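Bifunctional endomannanase/endoglucanase (Caldanaerobius polysaccharolyticus, PDB 3W0K) probably hydrolyses internal linkages of both mannan and cellulose-type glucan, as a family 5 glycoside hydrolase built on a beta/alpha barrel. Local coordinates at residues R163-D174 with L186-R196; G260-A270 with P296-A307. One frame throughout, in Å; residues are numbered along the deposited sequence.

Contact 1 of 2, residues R163-D174 with L186-R196; sequences RKIDPDREIVID and LAHLGVVHSGR
Leu186 opens the second segment by setting CD1 against Ile173 CD1 at 3.8 Å, on the side of the strand that faces helix 148-165. Three residues on, the carbonyl oxygen Leu189 O is held by both end nitrogens of Arg163. Arg163 NH1 donates to Leu189 O at 2.9 Å and NH2 does so as well, both from the edge of the guanidinium group, so the end of helix 148-165 is pinned to the turn that leads into the next strand. Val191 then divides its branches: CG1 leans on Ile171 CB, while CG2 packs 3.7 Å from Ile173 CD1. Ile173 puts CG1 between its own backbone N and carbonyl carbon (chi1 59°), and this carries CD1 across to the neighbouring strand. From Val192 the two backbones pair in parallel. Val192 N donates to Ile171 O at 2.9 Å, Val192 O accepts from Ile173 N, and Ser194 N continues the pattern to Ile173 O. His193 offers one ring face to the same Ile173 methyl, a CH-pi contact with CD1 4.1 Å from the ring centroid. On the other face of the sheet, Ser194 CB meets Val172 CG1 at 3.6 Å. Ser194 OG shares a water with Asp174 OD1 and Arg196 NH1, the water donating to OD1 over 2.8 Å. Arg196 ends the walk with a salt bridge, NH2 to Asp174 OD2 at 2.9 Å, a weak hydrogen bond bent to 123° at the hydrogen, with the carboxylate and guanidinium planes 76° apart. Its stronger partner is Glu137, reached through NE, and NH2 also pairs with Glu258. Adjacent parallel strands 170-174 and 192-197, joined by a beta-alpha-beta crossover, are the repeating unit of a TIM barrel, whose C-terminal strand ends carry the active site in family 5 enzymes and probably do so here.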
# COMPACT_ATOMS: atom_id res chain seq x y z
N ARG A 163 3.17 -3.96 20.56
CA ARG A 163 3.13 -5.28 21.19
C ARG A 163 3.00 -5.26 22.71
O ARG A 163 2.50 -6.22 23.30
CB ARG A 163 4.34 -6.11 20.77
CG ARG A 163 4.23 -6.57 19.32
CD ARG A 163 5.43 -7.38 18.88
NE ARG A 163 5.23 -7.90 17.52
CZ ARG A 163 6.20 -8.32 16.72
NH1 ARG A 163 7.46 -8.30 17.13
NH2 ARG A 163 5.91 -8.77 15.51
N LYS A 164 3.46 -4.18 23.35
CA LYS A 164 3.34 -4.07 24.80
C LYS A 164 1.86 -3.95 25.16
O LYS A 164 1.41 -4.47 26.19
CB LYS A 164 4.11 -2.85 25.31
CG LYS A 164 4.06 -2.67 26.81
CD LYS A 164 4.95 -1.54 27.28
CE LYS A 164 4.85 -1.34 28.78
NZ LYS A 164 3.47 -0.96 29.19
N ILE A 165 1.10 -3.30 24.29
CA ILE A 165 -0.34 -3.10 24.48
C ILE A 165 -1.13 -4.31 23.96
O ILE A 165 -1.99 -4.85 24.66
CB ILE A 165 -0.82 -1.82 23.76
CG1 ILE A 165 -0.18 -0.59 24.43
CG2 ILE A 165 -2.35 -1.72 23.79
CD1 ILE A 165 -0.30 0.68 23.61
N ASP A 166 -0.82 -4.73 22.74
CA ASP A 166 -1.48 -5.87 22.12
C ASP A 166 -0.47 -6.76 21.40
O ASP A 166 -0.15 -6.54 20.23
CB ASP A 166 -2.57 -5.40 21.15
CG ASP A 166 -3.38 -6.55 20.56
OD1 ASP A 166 -3.12 -7.73 20.91
OD2 ASP A 166 -4.28 -6.28 19.74
N PRO A 167 0.02 -7.81 22.09
CA PRO A 167 1.00 -8.75 21.54
C PRO A 167 0.50 -9.55 20.34
O PRO A 167 1.30 -10.11 19.59
CB PRO A 167 1.27 -9.69 22.72
CG PRO A 167 0.89 -8.90 23.92
CD PRO A 167 -0.33 -8.17 23.47
N ASP A 168 -0.82 -9.59 20.17
CA ASP A 168 -1.43 -10.34 19.08
C ASP A 168 -1.69 -9.56 17.80
O ASP A 168 -2.17 -10.12 16.82
CB ASP A 168 -2.75 -10.96 19.56
CG ASP A 168 -2.57 -11.88 20.75
OD1 ASP A 168 -1.61 -12.68 20.76
OD2 ASP A 168 -3.40 -11.82 21.69
N ARG A 169 -1.37 -8.26 17.80
CA ARG A 169 -1.60 -7.42 16.62
C ARG A 169 -0.58 -7.63 15.50
O ARG A 169 0.62 -7.40 15.68
CB ARG A 169 -1.62 -5.95 17.02
CG ARG A 169 -1.76 -4.98 15.83
CD ARG A 169 -3.09 -5.15 15.10
NE ARG A 169 -4.23 -4.97 16.00
CZ ARG A 169 -5.24 -5.83 16.11
NH1 ARG A 169 -5.28 -6.92 15.36
NH2 ARG A 169 -6.19 -5.62 17.02
N GLU A 170 -1.08 -8.03 14.33
CA GLU A 170 -0.24 -8.24 13.16
C GLU A 170 0.23 -6.89 12.65
O GLU A 170 -0.56 -5.95 12.53
CB GLU A 170 -1.00 -8.99 12.07
CG GLU A 170 -0.18 -9.28 10.81
CD GLU A 170 -0.95 -10.13 9.82
OE1 GLU A 170 -1.29 -9.62 8.73
OE2 GLU A 170 -1.23 -11.31 10.13
N ILE A 171 1.52 -6.79 12.38
CA ILE A 171 2.14 -5.56 11.92
C ILE A 171 2.78 -5.76 10.55
O ILE A 171 3.33 -6.82 10.26
CB ILE A 171 3.19 -5.07 12.95
CG1 ILE A 171 2.49 -4.70 14.26
CG2 ILE A 171 3.96 -3.87 12.41
CD1 ILE A 171 3.43 -4.52 15.44
N VAL A 172 2.66 -4.73 9.72
CA VAL A 172 3.20 -4.73 8.37
C VAL A 172 4.12 -3.52 8.22
O VAL A 172 3.83 -2.45 8.76
CB VAL A 172 2.06 -4.59 7.31
CG1 VAL A 172 2.63 -4.66 5.90
CG2 VAL A 172 1.00 -5.66 7.53
N ILE A 173 5.25 -3.72 7.54
CA ILE A 173 6.19 -2.64 7.30
C ILE A 173 6.49 -2.57 5.80
O ILE A 173 6.58 -3.61 5.14
CB ILE A 173 7.51 -2.79 8.10
CG1 ILE A 173 8.23 -4.10 7.76
CG2 ILE A 173 7.23 -2.71 9.60
CD1 ILE A 173 9.62 -4.19 8.39
N ASP A 174 6.57 -1.35 5.27
CA ASP A 174 6.84 -1.13 3.85
C ASP A 174 8.32 -1.06 3.53
O ASP A 174 9.12 -0.57 4.33
CB ASP A 174 6.18 0.17 3.38
CG ASP A 174 4.66 0.07 3.27
OD1 ASP A 174 4.06 -0.89 3.79
OD2 ASP A 174 4.07 0.99 2.66
N LEU A 186 15.48 -6.34 9.24
CA LEU A 186 14.26 -6.42 10.04
C LEU A 186 13.53 -7.76 9.85
O LEU A 186 12.38 -7.91 10.27
CB LEU A 186 13.32 -5.26 9.70
CG LEU A 186 13.78 -3.87 10.16
CD1 LEU A 186 12.95 -2.79 9.48
CD2 LEU A 186 13.67 -3.76 11.68
N ALA A 187 14.23 -8.73 9.27
CA ALA A 187 13.66 -10.06 9.02
C ALA A 187 13.21 -10.82 10.26
O ALA A 187 12.20 -11.53 10.22
CB ALA A 187 14.66 -10.90 8.23
N HIS A 188 13.93 -10.66 11.36
CA HIS A 188 13.62 -11.37 12.60
C HIS A 188 12.57 -10.70 13.50
O HIS A 188 12.28 -11.20 14.59
CB HIS A 188 14.90 -11.62 13.39
N LEU A 189 11.97 -9.61 13.03
CA LEU A 189 10.98 -8.89 13.83
C LEU A 189 9.59 -9.53 13.87
O LEU A 189 8.75 -9.14 14.68
CB LEU A 189 10.89 -7.44 13.35
CG LEU A 189 10.29 -6.41 14.32
CD1 LEU A 189 11.00 -6.47 15.67
CD2 LEU A 189 10.42 -5.02 13.71
N GLY A 190 9.36 -10.51 13.00
CA GLY A 190 8.07 -11.19 12.98
C GLY A 190 6.93 -10.33 12.45
O GLY A 190 5.80 -10.41 12.95
N VAL A 191 7.24 -9.51 11.45
CA VAL A 191 6.25 -8.64 10.84
C VAL A 191 6.17 -8.95 9.35
O VAL A 191 7.06 -9.60 8.80
CB VAL A 191 6.61 -7.14 11.02
CG1 VAL A 191 6.67 -6.78 12.49
CG2 VAL A 191 7.94 -6.82 10.33
N VAL A 192 5.09 -8.52 8.71
CA VAL A 192 4.93 -8.74 7.28
C VAL A 192 5.73 -7.67 6.55
O VAL A 192 5.66 -6.49 6.89
CB VAL A 192 3.46 -8.62 6.83
CG1 VAL A 192 3.34 -8.80 5.32
CG2 VAL A 192 2.60 -9.65 7.55
N HIS A 193 6.55 -8.09 5.59
CA HIS A 193 7.34 -7.15 4.78
C HIS A 193 6.54 -6.91 3.51
O HIS A 193 6.27 -7.83 2.74
CB HIS A 193 8.72 -7.72 4.47
CG HIS A 193 9.63 -7.76 5.66
ND1 HIS A 193 10.95 -7.37 5.59
CD2 HIS A 193 9.41 -8.14 6.94
CE1 HIS A 193 11.50 -7.50 6.79
NE2 HIS A 193 10.59 -7.97 7.62
N SER A 194 6.15 -5.66 3.31
CA SER A 194 5.33 -5.28 2.17
C SER A 194 6.06 -4.58 1.04
O SER A 194 6.62 -3.50 1.21
CB SER A 194 4.15 -4.42 2.65
OG SER A 194 3.21 -4.21 1.61
N GLY A 195 6.00 -5.22 -0.13
CA GLY A 195 6.63 -4.69 -1.33
C GLY A 195 5.65 -4.00 -2.26
O GLY A 195 4.49 -3.74 -1.92
N ARG A 196 6.11 -3.74 -3.48
CA ARG A 196 5.32 -3.03 -4.47
C ARG A 196 5.40 -3.62 -5.86
O ARG A 196 6.38 -4.29 -6.21
CB ARG A 196 5.78 -1.57 -4.53
CG ARG A 196 5.46 -0.74 -3.29
CD ARG A 196 3.96 -0.59 -3.14
NE ARG A 196 3.57 0.32 -2.06
CZ ARG A 196 3.33 -0.04 -0.81
NH1 ARG A 196 3.47 -1.31 -0.44
NH2 ARG A 196 2.87 0.85 0.06
O HOH W 1 2.01 -1.87 2.22

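Contact 2 of 2, residues G260-A270 with P296-A307; sequences GCFNKTSNDVA and PFGIVEHGRPGA
Asn267 OD1 is the polar atom most things here converge on. Arg304 NE donates to Asn267 OD1 in the carbonyl plane at 3.1 Å. A water also donates to this oxygen, and His302 NE2 adds a weak bond. The amide and guanidinium planes lie only 4° apart, so Asn267 and Arg304 meet edge to edge. A bend in the arginine chain (chi3 -74°) turns the guanidinium group back over the His302 ring and brings NH1 to the loop that follows strand 254-259. There Arg304 NH1 donates to Phe262 O at 3.0 Å, from well above that carbonyl plane, and more weakly to Cys261 O; NH2 donates a hydrogen bond to the same water that Asn267 OD1 holds. With an alanine in place of Arg304, the carbonyls of Cys261 and Phe262 would probably lose this donor, and the Asn267 amide would be less firmly fixed, held at OD1 by the water and the weak histidine bond. Two further bonds fasten the loops: Asn263 ND2 to His302 O at 2.9 Å, and Asn267 N, in the first turn of helix 267-284, to Pro305 O at 3.0 Å. The apolar end is built from Phe262, Pro296 and Phe297. Phe262 CE1 rests 3.5 Å from Pro296 CB, while Phe297 slides one ring face beneath Phe262 N, the two phenyl planes inclined at 36°. Trp210 meets Phe262 and Trp291 meets Phe297, each edge-to-face. Loops that leave successive strands 254-259 and 287-290 and clasp each other in this way form part of the C-terminal rim of a TIM barrel, where family 5 enzymes place their substrate cleft.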
# COMPACT_ATOMS: atom_id res chain seq x y z
N GLY A 260 -0.08 -1.82 -9.66
CA GLY A 260 -1.02 -1.37 -10.67
C GLY A 260 -0.39 -0.49 -11.71
O GLY A 260 0.81 -0.20 -11.67
N CYS A 261 -1.23 -0.01 -12.62
CA CYS A 261 -0.78 0.84 -13.72
C CYS A 261 -1.72 2.03 -13.88
O CYS A 261 -2.94 1.89 -13.76
CB CYS A 261 -0.77 0.01 -15.00
SG CYS A 261 -0.15 0.87 -16.45
N PHE A 262 -1.15 3.20 -14.15
CA PHE A 262 -1.91 4.43 -14.35
C PHE A 262 -2.71 4.30 -15.66
O PHE A 262 -2.48 3.36 -16.43
CB PHE A 262 -0.95 5.62 -14.38
CG PHE A 262 -1.62 6.96 -14.25
CD1 PHE A 262 -2.63 7.17 -13.31
CD2 PHE A 262 -1.22 8.02 -15.06
CE1 PHE A 262 -3.22 8.43 -13.18
CE2 PHE A 262 -1.81 9.28 -14.93
CZ PHE A 262 -2.81 9.48 -13.99
N ASN A 263 -3.61 5.24 -15.91
CA ASN A 263 -4.47 5.16 -17.09
C ASN A 263 -4.07 5.87 -18.38
O ASN A 263 -4.91 6.10 -19.25
CB ASN A 263 -5.91 5.55 -16.71
CG ASN A 263 -6.06 7.03 -16.39
OD1 ASN A 263 -5.07 7.76 -16.25
ND2 ASN A 263 -7.30 7.49 -16.29
N LYS A 264 -2.79 6.21 -18.52
CA LYS A 264 -2.32 6.87 -19.74
C LYS A 264 -1.57 5.90 -20.64
O LYS A 264 -1.36 6.16 -21.83
CB LYS A 264 -1.43 8.07 -19.39
CG LYS A 264 -2.17 9.18 -18.65
CD LYS A 264 -3.37 9.68 -19.45
CE LYS A 264 -4.12 10.75 -18.69
NZ LYS A 264 -5.30 11.25 -19.46
N THR A 265 -1.20 4.75 -20.08
CA THR A 265 -0.50 3.70 -20.79
C THR A 265 -1.50 2.93 -21.64
O THR A 265 -2.65 2.74 -21.23
CB THR A 265 0.15 2.73 -19.78
OG1 THR A 265 1.10 3.45 -18.98
CG2 THR A 265 0.85 1.57 -20.48
N SER A 266 -1.09 2.51 -22.84
CA SER A 266 -1.99 1.76 -23.71
C SER A 266 -2.41 0.49 -22.98
O SER A 266 -1.58 -0.16 -22.33
CB SER A 266 -1.30 1.40 -25.03
OG SER A 266 -2.24 0.92 -25.97
N ASN A 267 -3.69 0.14 -23.07
CA ASN A 267 -4.19 -1.03 -22.37
C ASN A 267 -3.53 -2.36 -22.72
O ASN A 267 -3.32 -3.19 -21.84
CB ASN A 267 -5.70 -1.16 -22.49
CG ASN A 267 -6.29 -2.02 -21.40
OD1 ASN A 267 -6.11 -1.74 -20.21
ND2 ASN A 267 -6.98 -3.09 -21.79
N ASP A 268 -3.21 -2.56 -24.00
CA ASP A 268 -2.56 -3.81 -24.40
C ASP A 268 -1.20 -3.93 -23.72
O ASP A 268 -0.81 -5.02 -23.29
CB ASP A 268 -2.42 -3.88 -25.93
CG ASP A 268 -1.44 -2.87 -26.49
OD1 ASP A 268 -0.53 -3.27 -27.25
OD2 ASP A 268 -1.57 -1.67 -26.17
N VAL A 269 -0.51 -2.81 -23.57
CA VAL A 269 0.80 -2.77 -22.93
C VAL A 269 0.66 -3.03 -21.43
O VAL A 269 1.43 -3.79 -20.84
CB VAL A 269 1.49 -1.40 -23.17
CG1 VAL A 269 2.79 -1.30 -22.38
CG2 VAL A 269 1.76 -1.20 -24.66
N ALA A 270 -0.35 -2.41 -20.82
CA ALA A 270 -0.61 -2.58 -19.39
C ALA A 270 -0.94 -4.04 -19.07
O ALA A 270 -0.40 -4.61 -18.13
CB ALA A 270 -1.74 -1.67 -18.94
N PRO A 296 -8.06 5.51 -11.77
CA PRO A 296 -7.04 5.23 -12.78
C PRO A 296 -6.27 3.92 -12.60
O PRO A 296 -5.96 3.25 -13.59
CB PRO A 296 -6.11 6.44 -12.67
CG PRO A 296 -7.04 7.53 -12.27
CD PRO A 296 -7.88 6.86 -11.21
N PHE A 297 -5.95 3.57 -11.36
CA PHE A 297 -5.23 2.33 -11.05
C PHE A 297 -6.19 1.20 -10.69
O PHE A 297 -5.77 0.19 -10.10
CB PHE A 297 -4.28 2.54 -9.87
CG PHE A 297 -3.04 3.32 -10.19
CD1 PHE A 297 -3.04 4.71 -10.15
CD2 PHE A 297 -1.85 2.66 -10.49
CE1 PHE A 297 -1.87 5.43 -10.39
CE2 PHE A 297 -0.67 3.37 -10.73
CZ PHE A 297 -0.69 4.77 -10.69
N GLY A 298 -7.47 1.34 -11.04
CA GLY A 298 -8.44 0.32 -10.68
C GLY A 298 -8.95 -0.58 -11.80
O GLY A 298 -8.37 -0.65 -12.88
N ILE A 299 -10.01 -1.33 -11.49
CA ILE A 299 -10.62 -2.23 -12.46
C ILE A 299 -11.94 -1.67 -12.99
O ILE A 299 -12.49 -2.18 -13.97
CB ILE A 299 -10.88 -3.65 -11.89
CG1 ILE A 299 -11.85 -3.60 -10.71
CG2 ILE A 299 -9.57 -4.31 -11.49
CD1 ILE A 299 -12.41 -4.96 -10.31
N VAL A 300 -12.46 -0.62 -12.36
CA VAL A 300 -13.72 -0.03 -12.78
C VAL A 300 -13.50 1.21 -13.63
O VAL A 300 -13.10 2.25 -13.11
CB VAL A 300 -14.61 0.33 -11.57
CG1 VAL A 300 -15.97 0.84 -12.06
CG2 VAL A 300 -14.80 -0.88 -10.67
N GLU A 301 -13.73 1.07 -14.94
CA GLU A 301 -13.58 2.18 -15.88
C GLU A 301 -12.32 3.01 -15.63
O GLU A 301 -12.38 4.23 -15.50
CB GLU A 301 -14.81 3.09 -15.83
CG GLU A 301 -16.11 2.39 -16.20
CD GLU A 301 -17.31 3.31 -16.14
OE1 GLU A 301 -17.93 3.42 -15.06
OE2 GLU A 301 -17.64 3.93 -17.18
N HIS A 302 -11.17 2.34 -15.57
CA HIS A 302 -9.91 3.04 -15.31
C HIS A 302 -9.58 4.11 -16.35
O HIS A 302 -9.05 5.16 -16.00
CB HIS A 302 -8.76 2.05 -15.13
CG HIS A 302 -8.61 1.07 -16.25
ND1 HIS A 302 -9.01 -0.25 -16.14
CD2 HIS A 302 -8.10 1.21 -17.49
CE1 HIS A 302 -8.76 -0.87 -17.28
NE2 HIS A 302 -8.20 -0.01 -18.11
N GLY A 303 -9.88 3.83 -17.62
CA GLY A 303 -9.64 4.81 -18.66
C GLY A 303 -8.52 4.60 -19.66
O GLY A 303 -8.35 5.44 -20.55
N ARG A 304 -7.76 3.52 -19.55
CA ARG A 304 -6.67 3.28 -20.50
C ARG A 304 -7.18 3.12 -21.93
O ARG A 304 -8.21 2.48 -22.17
CB ARG A 304 -5.86 2.04 -20.13
CG ARG A 304 -4.80 2.29 -19.08
CD ARG A 304 -3.91 1.07 -18.89
NE ARG A 304 -4.60 0.00 -18.17
CZ ARG A 304 -4.73 -0.03 -16.85
NH1 ARG A 304 -4.21 0.95 -16.11
NH2 ARG A 304 -5.39 -1.02 -16.26
N PRO A 305 -6.49 3.73 -22.90
CA PRO A 305 -6.92 3.61 -24.29
C PRO A 305 -6.93 2.16 -24.76
O PRO A 305 -5.98 1.41 -24.52
CB PRO A 305 -5.91 4.48 -25.05
CG PRO A 305 -4.71 4.50 -24.15
CD PRO A 305 -5.32 4.62 -22.78
N GLY A 306 -8.04 1.76 -25.38
CA GLY A 306 -8.17 0.40 -25.87
C GLY A 306 -8.95 -0.53 -24.96
O GLY A 306 -9.39 -1.59 -25.39
N ALA A 307 -9.11 -0.14 -23.70
CA ALA A 307 -9.85 -0.96 -22.74
C ALA A 307 -11.35 -0.95 -22.99
O ALA A 307 -11.90 0.02 -23.52
CB ALA A 307 -9.55 -0.49 -21.32
O HOH W 2 -3.96 -0.82 -12.03
O HOH W 3 -6.72 7.97 -20.34
O HOH W 4 -6.19 -3.14 -17.95
O HOH W 5 -4.63 -0.74 -26.11

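Contact 1 closes before contact 2 opens along the chain, and their centres lie about 33 Å apart, on opposite sides of the centre of the molecule. Both nonetheless belong to one closed eight-stranded parallel barrel. Contact 1 joins its fifth and sixth strands, 170-174 and 192-197; contact 2 ties the loops that follow the seventh and eighth, 254-259 and 287-290. A backbone bond between Gly197 and Gly260 helps bridge the two, whose nearest atoms are about 7 Å apart. The side chains of Arg196 and Phe297 each lie about 5 Å from bound Tris, probably a crystallisation component, which may mark a pocket at the barrel's C-terminal end.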